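Local coordinates for uncharacterized protein, DUF633, LMOf2365_1472 (Listeria monocytogenes str. 4b F2365, PDB 3GNL) that probably transfers a methyl group to N1 of adenine 22 in tRNA, as a Rossmann-fold methyltransferase, although its function has not been characterised, at residues F38-Q43 with T71-V76; N80-I85 with R105-E110; R133-S136 with N140-I143. One frame throughout, in Å; residues are numbered along the deposited sequence.

Contact 1 (F38-Q43 with T71-V76); sequences FAVKNQ and TEQIDV
Val40, on the last turn of helix 34-41, pushes its two methyls in different directions against Gln73 and Ile74, where the chain enters strand 74-78. The apolar part comes from CG2. It sits 3.8 Å from Ile74 CG1, the two side chains sliding past each other in opposite directions. The extended end of Ile74 (chi2 173°) carries CD1 as well as CG1 to this Val40 methyl. The Ile74 side chain also packs on Pro36 and Cys37 of helix 34-41; Val65 of helix 55-67 covers it further, and Leu70 packs on Val40.

The mixed part belongs to CG1. Placed anti to the backbone N (chi1 167°), this methyl lies over the flat of the Gln73 amide, 3.3 Å from OE1 and 3.5 Å from CD, with Gln73 CB 3.7 Å from the same Val40 CG1.

Polar links run through Gln73 NE2. One partner is the backbone oxygen of Ser46 on the adjacent strand 45-52; the other is a water, 3.2 Å from Gln73 NE2, which in turn donates to Val40 O at 2.8 Å. Val40 O also receives the backbone N of Gln43 at 3.1 Å, where the chain leaves the helix with positive phi, so this carbonyl at the helix end is gripped twice.

Helix and strand therefore meet with no direct hydrogen bond between the two segments. The two Val40 methyls pack between the Gln73 amide face and the Ile74 arm, and the water joins the helix terminus to a glutamine already held by its neighbouring strand. That combination fixes the rotation of the Gln73 amide and gives a helix-end carbonyl a second partner at the margin of an otherwise apolar helix-on-sheet packing.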
loop_
_atom_site.group_PDB
_atom_site.type_symbol
_atom_site.label_atom_id
_atom_site.label_comp_id
_atom_site.label_asym_id
_atom_site.label_seq_id
_atom_site.Cartn_x
_atom_site.Cartn_y
_atom_site.Cartn_z
ATOM N N PHE A 38 -18.818 2.128 1.247
ATOM C CA PHE A 38 -18.904 1.081 2.288
ATOM C C PHE A 38 -18.616 1.697 3.666
ATOM O O PHE A 38 -19.333 1.385 4.629
ATOM C CB PHE A 38 -17.891 0.009 1.971
ATOM C CG PHE A 38 -17.679 -1.003 3.067
ATOM C CD1 PHE A 38 -18.485 -2.129 3.125
ATOM C CD2 PHE A 38 -16.624 -0.870 3.951
ATOM C CE1 PHE A 38 -18.272 -3.127 4.114
ATOM C CE2 PHE A 38 -16.387 -1.867 4.925
ATOM C CZ PHE A 38 -17.216 -2.986 4.992
ATOM N N ALA A 39 -17.637 2.587 3.751
ATOM C CA ALA A 39 -17.197 3.113 5.026
ATOM C C ALA A 39 -18.162 4.176 5.543
ATOM O O ALA A 39 -18.382 4.312 6.766
ATOM C CB ALA A 39 -15.818 3.622 4.950
ATOM N N VAL A 40 -18.755 4.946 4.640
ATOM C CA VAL A 40 -19.753 5.928 5.085
ATOM C C VAL A 40 -21.012 5.183 5.550
ATOM O O VAL A 40 -21.575 5.492 6.618
ATOM C CB VAL A 40 -20.047 6.946 3.966
ATOM C CG1 VAL A 40 -21.327 7.789 4.279
ATOM C CG2 VAL A 40 -18.851 7.857 3.801
ATOM N N LYS A 41 -21.422 4.183 4.787
ATOM C CA LYS A 41 -22.662 3.456 5.038
ATOM C C LYS A 41 -22.611 2.762 6.379
ATOM O O LYS A 41 -23.580 2.804 7.156
ATOM C CB LYS A 41 -22.915 2.426 3.951
ATOM C CG LYS A 41 -23.748 2.954 2.809
ATOM C CD LYS A 41 -25.244 2.789 3.084
ATOM C CE LYS A 41 -25.996 2.258 1.846
ATOM N NZ LYS A 41 -25.781 3.074 0.598
ATOM N N ASN A 42 -21.482 2.140 6.653
ATOM C CA ASN A 42 -21.393 1.366 7.863
ATOM C C ASN A 42 -20.950 2.204 9.063
ATOM O O ASN A 42 -20.810 1.658 10.165
ATOM C CB ASN A 42 -20.584 0.081 7.643
ATOM C CG ASN A 42 -19.082 0.322 7.544
ATOM O OD1 ASN A 42 -18.549 1.416 7.813
ATOM N ND2 ASN A 42 -18.361 -0.763 7.194
ATOM N N GLN A 43 -20.804 3.518 8.838
ATOM C CA GLN A 43 -20.503 4.578 9.800
ATOM C C GLN A 43 -19.088 4.687 10.297
ATOM O O GLN A 43 -18.753 5.532 11.118
ATOM C CB GLN A 43 -21.484 4.607 10.974
ATOM C CG GLN A 43 -22.901 4.726 10.517
ATOM C CD GLN A 43 -23.831 4.722 11.686
ATOM O OE1 GLN A 43 -23.890 5.701 12.446
ATOM N NE2 GLN A 43 -24.530 3.605 11.879
ATOM N N THR A 71 -24.350 11.313 -1.929
ATOM C CA THR A 71 -23.771 12.557 -2.419
ATOM C C THR A 71 -23.528 13.616 -1.336
ATOM O O THR A 71 -22.644 14.467 -1.520
ATOM C CB THR A 71 -24.596 13.163 -3.566
ATOM O OG1 THR A 71 -25.898 13.490 -3.059
ATOM C CG2 THR A 71 -24.715 12.175 -4.729
ATOM N N GLU A 72 -24.280 13.579 -0.222
ATOM C CA GLU A 72 -24.097 14.558 0.857
ATOM C C GLU A 72 -22.872 14.268 1.729
ATOM O O GLU A 72 -22.354 15.171 2.393
ATOM C CB GLU A 72 -25.365 14.708 1.723
ATOM C CG GLU A 72 -26.501 15.495 1.037
ATOM C CD GLU A 72 -27.658 15.820 1.978
ATOM O OE1 GLU A 72 -28.783 15.338 1.738
ATOM O OE2 GLU A 72 -27.443 16.552 2.966
ATOM N N GLN A 73 -22.402 13.014 1.708
ATOM C CA GLN A 73 -21.256 12.618 2.554
ATOM C C GLN A 73 -19.954 12.343 1.798
ATOM O O GLN A 73 -18.910 12.202 2.430
ATOM C CB GLN A 73 -21.627 11.411 3.421
ATOM C CG GLN A 73 -22.456 11.824 4.672
ATOM C CD GLN A 73 -22.811 10.648 5.562
ATOM O OE1 GLN A 73 -23.711 9.871 5.237
ATOM N NE2 GLN A 73 -22.124 10.525 6.718
ATOM N N ILE A 74 -20.029 12.276 0.468
ATOM C CA ILE A 74 -18.877 11.919 -0.366
ATOM C C ILE A 74 -18.747 12.840 -1.552
ATOM O O ILE A 74 -19.688 12.978 -2.369
ATOM C CB ILE A 74 -18.931 10.478 -0.855
ATOM C CG1 ILE A 74 -19.129 9.510 0.342
ATOM C CG2 ILE A 74 -17.685 10.163 -1.679
ATOM C CD1 ILE A 74 -19.351 8.122 -0.085
ATOM N N ASP A 75 -17.595 13.487 -1.621
ATOM C CA ASP A 75 -17.255 14.368 -2.706
ATOM C C ASP A 75 -16.378 13.574 -3.658
ATOM O O ASP A 75 -15.351 13.015 -3.256
ATOM C CB ASP A 75 -16.441 15.570 -2.219
ATOM C CG ASP A 75 -17.266 16.605 -1.414
ATOM O OD1 ASP A 75 -18.530 16.597 -1.488
ATOM O OD2 ASP A 75 -16.628 17.441 -0.712
ATOM N N VAL A 76 -16.785 13.499 -4.907
ATOM C CA VAL A 76 -15.936 12.922 -5.932
ATOM C C VAL A 76 -15.236 14.055 -6.640
ATOM O O VAL A 76 -15.880 14.986 -7.150
ATOM C CB VAL A 76 -16.717 12.048 -6.917
ATOM C CG1 VAL A 76 -15.777 11.392 -7.959
ATOM C CG2 VAL A 76 -17.537 11.004 -6.149
HETATM O O HOH W 1 -21.305 7.812 8.107
#

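Contact 2 (N80-I85 with R105-E110); sequences NGLAVI and RTILEE
Leu82 and Gly81 close against Ile107 in a small, buried, apolar contact between the loop that follows strand 74-78 and the C-terminal half of helix 101-110. The backbones approach closely: Gly81 CA and Ile107 CA are 5.4 Å apart, possible because the glycine carries no side chain on the surface it turns to the helix. Its CA rests 4.0 Å from Ile107 CG2.

The same methyl takes the leucine. Leu82 CD2 lies 3.8 Å from Ile107 CG2, and Leu82 CG is equally near, the branched end of the leucine angled across the isoleucine. Ile107 can present CG2 here because that branch stands anti to its backbone N (chi1, measured to CG1, is -75°). CG2 thus meets both the leucine and the glycine CA, with CG1 only slightly farther from that CA. The leucine also brushes backbone, with CG 3.9 Å from Ile107 O.

A water completes the seam. It accepts from Leu82 N at 2.9 Å and donates to Ile107 O at 2.8 Å, so a loop amide and a carbonyl of the helix's last turn share one partner just beside the packed methyls. The loop keeps its own shape through turn-like backbone bonds, Ala83 N to Asn80 O and Ile85 N to Leu82 O, and Lys114, just after the helix in sequence, hydrogen-bonds Leu82 O and Ile85 O through NZ.

Beneath the contact lies the central sheet: Leu82 packs on Ile28 of strand 23-28, and Ile107 on Ile96 and Met99 of strand 93-99. Leu108 turns to Leu121 and Leu123 of strand 120-125 and to Trp135 of helix 129-139, placing helix 101-110 between the loop and that next helix.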
loop_
_atom_site.group_PDB
_atom_site.type_symbol
_atom_site.label_atom_id
_atom_site.label_comp_id
_atom_site.label_asym_id
_atom_site.label_seq_id
_atom_site.Cartn_x
_atom_site.Cartn_y
_atom_site.Cartn_z
ATOM N N ASN A 80 -4.884 14.967 -9.848
ATOM C CA ASN A 80 -3.710 14.122 -9.749
ATOM C C ASN A 80 -3.282 13.940 -8.291
ATOM O O ASN A 80 -2.938 14.889 -7.600
ATOM C CB ASN A 80 -2.589 14.782 -10.551
ATOM C CG ASN A 80 -1.437 13.836 -10.833
ATOM O OD1 ASN A 80 -1.568 12.614 -10.718
ATOM N ND2 ASN A 80 -0.289 14.411 -11.216
ATOM N N GLY A 81 -3.340 12.714 -7.784
ATOM C CA GLY A 81 -2.808 12.457 -6.451
ATOM C C GLY A 81 -3.525 13.213 -5.342
ATOM O O GLY A 81 -4.747 13.200 -5.282
ATOM N N LEU A 82 -2.767 13.847 -4.458
ATOM C CA LEU A 82 -3.354 14.588 -3.324
ATOM C C LEU A 82 -3.857 16.003 -3.678
ATOM O O LEU A 82 -4.269 16.705 -2.754
ATOM C CB LEU A 82 -2.437 14.629 -2.101
ATOM C CG LEU A 82 -1.844 13.292 -1.609
ATOM C CD1 LEU A 82 -1.097 13.435 -0.315
ATOM C CD2 LEU A 82 -2.945 12.206 -1.515
ATOM N N ALA A 83 -3.839 16.358 -4.967
ATOM C CA ALA A 83 -4.410 17.640 -5.492
ATOM C C ALA A 83 -5.914 17.722 -5.180
ATOM O O ALA A 83 -6.509 18.811 -5.193
ATOM C CB ALA A 83 -4.176 17.777 -6.977
ATOM N N VAL A 84 -6.528 16.588 -4.869
ATOM C CA VAL A 84 -7.956 16.589 -4.583
ATOM C C VAL A 84 -8.251 16.952 -3.131
ATOM O O VAL A 84 -9.410 17.137 -2.770
ATOM C CB VAL A 84 -8.643 15.248 -4.969
ATOM C CG1 VAL A 84 -8.507 14.958 -6.468
ATOM C CG2 VAL A 84 -8.133 14.061 -4.048
ATOM N N ILE A 85 -7.224 17.068 -2.302
ATOM C CA ILE A 85 -7.384 17.376 -0.884
ATOM C C ILE A 85 -7.103 18.852 -0.645
ATOM O O ILE A 85 -6.195 19.426 -1.239
ATOM C CB ILE A 85 -6.428 16.539 0.015
ATOM C CG1 ILE A 85 -6.782 15.055 -0.026
ATOM C CG2 ILE A 85 -6.471 17.003 1.464
ATOM C CD1 ILE A 85 -5.826 14.224 0.824
ATOM N N ARG A 105 4.536 6.453 -3.521
ATOM C CA ARG A 105 5.572 7.236 -2.881
ATOM C C ARG A 105 5.580 8.636 -3.494
ATOM O O ARG A 105 5.643 9.635 -2.749
ATOM C CB ARG A 105 6.960 6.576 -3.042
ATOM C CG ARG A 105 8.030 7.317 -2.198
ATOM C CD ARG A 105 9.322 6.491 -2.089
ATOM N NE ARG A 105 10.282 7.161 -1.218
ATOM C CZ ARG A 105 11.420 6.624 -0.765
ATOM N NH1 ARG A 105 11.798 5.399 -1.128
ATOM N NH2 ARG A 105 12.200 7.340 0.046
ATOM N N THR A 106 5.548 8.697 -4.831
ATOM C CA THR A 106 5.566 9.980 -5.593
ATOM C C THR A 106 4.371 10.843 -5.173
ATOM O O THR A 106 4.534 12.039 -4.893
ATOM C CB THR A 106 5.604 9.729 -7.106
ATOM O OG1 THR A 106 6.823 9.030 -7.403
ATOM C CG2 THR A 106 5.574 11.042 -7.922
ATOM N N ILE A 107 3.205 10.207 -5.051
ATOM C CA ILE A 107 1.987 10.895 -4.625
ATOM C C ILE A 107 2.182 11.509 -3.241
ATOM O O ILE A 107 1.783 12.667 -3.005
ATOM C CB ILE A 107 0.765 9.946 -4.669
ATOM C CG1 ILE A 107 0.359 9.740 -6.128
ATOM C CG2 ILE A 107 -0.415 10.522 -3.827
ATOM C CD1 ILE A 107 -0.659 8.664 -6.308
ATOM N N LEU A 108 2.750 10.746 -2.317
ATOM C CA LEU A 108 3.028 11.221 -0.954
ATOM C C LEU A 108 4.062 12.347 -0.880
ATOM O O LEU A 108 3.897 13.286 -0.079
ATOM C CB LEU A 108 3.464 10.069 -0.034
ATOM C CG LEU A 108 2.376 9.025 0.235
ATOM C CD1 LEU A 108 2.979 7.817 0.941
ATOM C CD2 LEU A 108 1.203 9.603 1.096
ATOM N N GLU A 109 5.108 12.249 -1.697
ATOM C CA GLU A 109 6.155 13.277 -1.741
ATOM C C GLU A 109 5.681 14.557 -2.430
ATOM O O GLU A 109 5.783 15.636 -1.841
ATOM C CB GLU A 109 7.441 12.718 -2.361
ATOM C CG GLU A 109 8.040 11.594 -1.515
ATOM C CD GLU A 109 9.225 10.881 -2.166
ATOM O OE1 GLU A 109 9.357 10.946 -3.411
ATOM O OE2 GLU A 109 9.984 10.219 -1.410
ATOM N N GLU A 110 5.139 14.464 -3.642
ATOM C CA GLU A 110 4.607 15.659 -4.323
ATOM C C GLU A 110 3.466 16.289 -3.535
ATOM O O GLU A 110 3.301 17.508 -3.552
ATOM C CB GLU A 110 4.138 15.340 -5.731
ATOM C CG GLU A 110 5.240 14.925 -6.675
ATOM C CD GLU A 110 4.725 14.496 -8.031
ATOM O OE1 GLU A 110 3.491 14.416 -8.245
ATOM O OE2 GLU A 110 5.568 14.218 -8.900
HETATM O O HOH W 2 0.141 14.118 -4.764
#

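Contact 3 (R133-S136 with N140-I143); sequences REWS and NWLI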
loop_
_atom_site.group_PDB
_atom_site.type_symbol
_atom_site.label_atom_id
_atom_site.label_comp_id
_atom_site.label_asym_id
_atom_site.label_seq_id
_atom_site.Cartn_x
_atom_site.Cartn_y
_atom_site.Cartn_z
ATOM N N ARG A 133 7.973 1.654 2.828
ATOM C CA ARG A 133 8.582 1.486 4.139
ATOM C C ARG A 133 9.804 2.370 4.259
ATOM O O ARG A 133 10.041 2.911 5.344
ATOM C CB ARG A 133 8.846 -0.017 4.461
ATOM C CG ARG A 133 7.572 -0.827 4.276
ATOM C CD ARG A 133 7.662 -2.131 5.008
ATOM N NE ARG A 133 6.561 -3.017 4.683
ATOM C CZ ARG A 133 6.547 -3.884 3.675
ATOM N NH1 ARG A 133 7.624 -4.050 2.888
ATOM N NH2 ARG A 133 5.458 -4.624 3.459
ATOM N N GLU A 134 10.528 2.589 3.147
ATOM C CA GLU A 134 11.632 3.548 3.135
ATOM C C GLU A 134 11.095 4.937 3.341
ATOM O O GLU A 134 11.672 5.679 4.147
ATOM C CB GLU A 134 12.457 3.479 1.847
ATOM C CG GLU A 134 13.736 4.257 1.987
ATOM C CD GLU A 134 14.729 3.892 0.940
ATOM O OE1 GLU A 134 14.364 3.875 -0.264
ATOM O OE2 GLU A 134 15.878 3.599 1.347
ATOM N N TRP A 135 10.014 5.281 2.637
ATOM C CA TRP A 135 9.388 6.581 2.816
ATOM C C TRP A 135 9.020 6.765 4.280
ATOM O O TRP A 135 9.199 7.858 4.834
ATOM C CB TRP A 135 8.155 6.664 1.913
ATOM C CG TRP A 135 7.420 8.008 2.059
ATOM C CD1 TRP A 135 7.637 9.135 1.347
ATOM C CD2 TRP A 135 6.379 8.287 2.989
ATOM N NE1 TRP A 135 6.790 10.133 1.791
ATOM C CE2 TRP A 135 6.032 9.650 2.822
ATOM C CE3 TRP A 135 5.746 7.536 3.985
ATOM C CZ2 TRP A 135 5.019 10.273 3.601
ATOM C CZ3 TRP A 135 4.742 8.148 4.753
ATOM C CH2 TRP A 135 4.397 9.510 4.540
ATOM N N SER A 136 8.475 5.740 4.915
ATOM C CA SER A 136 8.065 5.834 6.315
ATOM C C SER A 136 9.250 6.206 7.208
ATOM O O SER A 136 9.135 7.071 8.082
ATOM C CB SER A 136 7.392 4.509 6.711
ATOM O OG SER A 136 7.829 3.980 7.941
ATOM N N ASN A 140 9.511 9.842 9.039
ATOM C CA ASN A 140 9.045 9.566 10.398
ATOM C C ASN A 140 7.545 9.323 10.533
ATOM O O ASN A 140 6.870 9.921 11.377
ATOM C CB ASN A 140 9.522 10.634 11.415
ATOM C CG ASN A 140 11.038 10.569 11.670
ATOM O OD1 ASN A 140 11.686 9.571 11.394
ATOM N ND2 ASN A 140 11.595 11.640 12.210
ATOM N N TRP A 141 7.044 8.406 9.706
ATOM C CA TRP A 141 5.754 7.780 9.940
ATOM C C TRP A 141 5.941 6.358 10.451
ATOM O O TRP A 141 6.612 5.528 9.782
ATOM C CB TRP A 141 4.889 7.758 8.672
ATOM C CG TRP A 141 4.372 9.132 8.256
ATOM C CD1 TRP A 141 5.095 10.173 7.832
ATOM C CD2 TRP A 141 2.993 9.549 8.219
ATOM N NE1 TRP A 141 4.272 11.263 7.554
ATOM C CE2 TRP A 141 2.979 10.889 7.798
ATOM C CE3 TRP A 141 1.788 8.931 8.563
ATOM C CZ2 TRP A 141 1.777 11.615 7.648
ATOM C CZ3 TRP A 141 0.585 9.667 8.432
ATOM C CH2 TRP A 141 0.604 10.985 7.973
ATOM N N LEU A 142 5.393 6.030 11.606
ATOM C CA LEU A 142 5.435 4.685 12.111
ATOM C C LEU A 142 4.470 3.760 11.364
ATOM O O LEU A 142 3.333 4.135 11.070
ATOM C CB LEU A 142 5.111 4.689 13.608
ATOM C CG LEU A 142 5.464 3.583 14.567
ATOM C CD1 LEU A 142 6.992 3.237 14.552
ATOM C CD2 LEU A 142 5.074 4.062 15.960
ATOM N N ILE A 143 4.901 2.536 11.063
ATOM C CA ILE A 143 3.979 1.497 10.644
ATOM C C ILE A 143 3.335 0.848 11.880
ATOM O O ILE A 143 4.020 0.312 12.779
ATOM C CB ILE A 143 4.728 0.445 9.770
ATOM C CG1 ILE A 143 5.269 1.149 8.530
ATOM C CG2 ILE A 143 3.800 -0.744 9.372
ATOM C CD1 ILE A 143 6.414 0.310 7.777
#
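Ser136 and Trp141 are tied by two hydrogen bonds across the turn from helix 129-139 into strand 141-151. Trp141 N donates a hydrogen bond to Ser136 O at 3.0 Å, in the carbonyl plane on a lone pair; Ser136 OG donates to Trp141 O at 2.7 Å, nearly in line with the C=O bond. The serine chi1 of 134° lies well away from a staggered value, as if rotated to serve this bond.

To one side, Trp135 CH2 stands 3.4 Å from Trp141 CD1, over one face of the Trp141 ring. The indoles are oblique, their planes 39° apart. To the other, Arg133 CG meets Ile143 CD1 at 3.9 Å, the side chains crossing at about a right angle.

Further out, Asn140 has positive phi and ends the helix in a Schellman motif, which turns the chain so that Trp141 and Ile143 face back to the helix. Trp170 NE1 donates to Ser136 OG, and Glu146 holds the Arg133 guanidinium by a salt bridge. The buried serine hydroxyl is thus both donor and acceptor, a polar pin between two hydrophobic patches.

The three contacts follow one another along the chain without overlap. They are strung across the seven-stranded sheet, whose order 3-2-1-4-5-7-6 is that of class I methyltransferases. Contact 1 lies at the edge strand 74-78 and contact 3 at the other edge strand, 141-151; their centres are about 29 Å apart and they do not touch. Contact 2 sits between, its centre about 22 Å from that of contact 1 and about 16 Å from that of contact 3. It follows contact 1 directly in sequence, and it touches contact 3, where Arg105 NH1 bridges to Glu134 OE1 at 3.1 Å. Together they fasten helices and loops along the sheet from one edge to the other.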